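Local coordinates for MPN domain-containing protein (Archaeoglobus fulgidus, PDB 1OI0) that binds a zinc ion in a JAB1/MPN domain and is probably a metallopeptidase, at residues R78-E81 / E82-S85. Numbering follows the deposited sequence.
Sequences RPSE and EDLS. With ZN (zinc ion), chain E; 144 (tris-hydroxymethyl-methyl-ammonium), chain F.
Ser-80 and Asp-83 hold each other across the first turn of helix 81-89. At the N-cap, Ser-80 turns its hydroxyl back into that turn, chi1 65°, and OG accepts from Asp-83 N at 3.2 Å. The return bond, Ser-80 N to Asp-83 OD2, is weak at 3.4 Å. The carboxylate is shared with the metal: OD1 and OD2 of Asp-83 both bind zinc, OD2 more closely at 2.2 Å, and His-70 and His-72 supply the protein's other ligands. The bound tris-hydroxymethyl-methyl-ammonium joins them, its O2 on the zinc and its O4 hydrogen-bonded to Ser-80 OG at 2.6 Å. The same O4 gives a weak bond to Glu-82 OE1, which the bend at chi2 (72°) folds back over the helix start. With an alanine here instead of Ser-80, Asp-83 N would probably lose its side-chain cap and O4 of the ligand one hydrogen-bond partner. Buried Asp-83 is packed tightly: its CB lies 3.4 Å from Ser-80 O and 3.8 Å from Pro-79 CB, and both side chains rest on Ile-96 of strand 93-98. Leu-84 CD1, 3.9 Å from Pro-79 CB, forms the partly exposed margin of this packing. The solvent side is looser, with Glu-81 and Glu-82 exposed and the Glu-81 side chain leading away from the turn. Leu-84 N to Ser-80 O and Ser-85 N to Glu-81 O open the helical bonding. This capping box, with a metal-binding aspartate as its second member, belongs to the zinc site of the JAB1/MPN fold, built from the end of strand 64-72 and the start of the following helix.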
loop_
_atom_site.group_PDB
_atom_site.type_symbol
_atom_site.label_atom_id
_atom_site.label_comp_id
_atom_site.label_asym_id
_atom_site.label_seq_id
_atom_site.Cartn_x
_atom_site.Cartn_y
_atom_site.Cartn_z
ATOM N N ARG A 78 0.282 5.652 10.422
ATOM C CA ARG A 78 0.200 4.567 11.391
ATOM C C ARG A 78 -1.134 3.850 11.216
ATOM O O ARG A 78 -2.128 4.465 10.843
ATOM C CB ARG A 78 0.285 5.125 12.813
ATOM C CG ARG A 78 1.523 5.960 13.089
ATOM C CD ARG A 78 1.367 6.729 14.393
ATOM N NE ARG A 78 2.510 7.596 14.664
ATOM C CZ ARG A 78 2.574 8.444 15.687
ATOM N NH1 ARG A 78 1.558 8.541 16.534
ATOM N NH2 ARG A 78 3.655 9.192 15.864
ATOM N N PRO A 79 -1.168 2.535 11.472
ATOM C CA PRO A 79 -2.421 1.791 11.327
ATOM C C PRO A 79 -3.303 1.891 12.565
ATOM O O PRO A 79 -2.812 2.056 13.684
ATOM C CB PRO A 79 -1.946 0.364 11.073
ATOM C CG PRO A 79 -0.697 0.287 11.895
ATOM C CD PRO A 79 -0.025 1.620 11.650
ATOM N N SER A 80 -4.609 1.813 12.350
ATOM C CA SER A 80 -5.572 1.850 13.442
ATOM C C SER A 80 -5.962 0.403 13.704
ATOM O O SER A 80 -5.503 -0.501 13.006
ATOM C CB SER A 80 -6.815 2.620 13.023
ATOM O OG SER A 80 -7.469 1.927 11.974
ATOM N N GLU A 81 -6.812 0.181 14.701
ATOM C CA GLU A 81 -7.268 -1.166 15.014
ATOM C C GLU A 81 -8.028 -1.701 13.805
ATOM O O GLU A 81 -7.932 -2.882 13.470
ATOM C CB GLU A 81 -8.196 -1.150 16.232
ATOM C CG GLU A 81 -7.532 -0.746 17.536
ATOM C CD GLU A 81 -6.373 -1.647 17.901
ATOM O OE1 GLU A 81 -6.518 -2.882 17.788
ATOM O OE2 GLU A 81 -5.317 -1.121 18.309
ATOM N N GLU A 82 -8.782 -0.818 13.154
ATOM C CA GLU A 82 -9.553 -1.188 11.974
ATOM C C GLU A 82 -8.619 -1.678 10.877
ATOM O O GLU A 82 -8.907 -2.662 10.201
ATOM C CB GLU A 82 -10.360 0.006 11.448
ATOM C CG GLU A 82 -11.567 0.405 12.288
ATOM C CD GLU A 82 -11.193 1.071 13.597
ATOM O OE1 GLU A 82 -10.015 1.455 13.766
ATOM O OE2 GLU A 82 -12.088 1.228 14.457
ATOM N N ASP A 83 -7.498 -0.987 10.700
ATOM C CA ASP A 83 -6.542 -1.380 9.675
ATOM C C ASP A 83 -5.996 -2.769 9.956
ATOM O O ASP A 83 -5.862 -3.586 9.046
ATOM C CB ASP A 83 -5.388 -0.381 9.598
ATOM C CG ASP A 83 -5.797 0.932 8.960
ATOM O OD1 ASP A 83 -6.916 1.014 8.406
ATOM O OD2 ASP A 83 -4.990 1.882 9.009
ATOM N N LEU A 84 -5.685 -3.034 11.217
ATOM C CA LEU A 84 -5.162 -4.338 11.590
ATOM C C LEU A 84 -6.130 -5.445 11.186
ATOM O O LEU A 84 -5.703 -6.507 10.738
ATOM C CB LEU A 84 -4.882 -4.390 13.094
ATOM C CG LEU A 84 -3.416 -4.203 13.512
ATOM C CD1 LEU A 84 -2.776 -3.049 12.757
ATOM C CD2 LEU A 84 -3.346 -3.981 15.017
ATOM N N SER A 85 -7.430 -5.200 11.325
ATOM C CA SER A 85 -8.416 -6.211 10.952
ATOM C C SER A 85 -8.440 -6.405 9.435
ATOM O O SER A 85 -8.766 -7.488 8.946
ATOM C CB SER A 85 -9.815 -5.834 11.467
ATOM O OG SER A 85 -10.338 -4.696 10.805
HETATM ZN ZN ZN E . -6.167 3.206 7.757
HETATM C C1 144 F . -7.205 4.173 9.961
HETATM N N 144 F . -8.479 4.699 9.487
HETATM C C2 144 F . -8.890 3.934 8.267
HETATM O O2 144 F . -8.295 3.669 7.082
HETATM C C3 144 F . -8.255 6.187 9.264
HETATM O O3 144 F . -9.419 6.886 8.789
HETATM C C4 144 F . -9.444 4.405 10.571
HETATM O O4 144 F . -9.698 3.014 11.311
#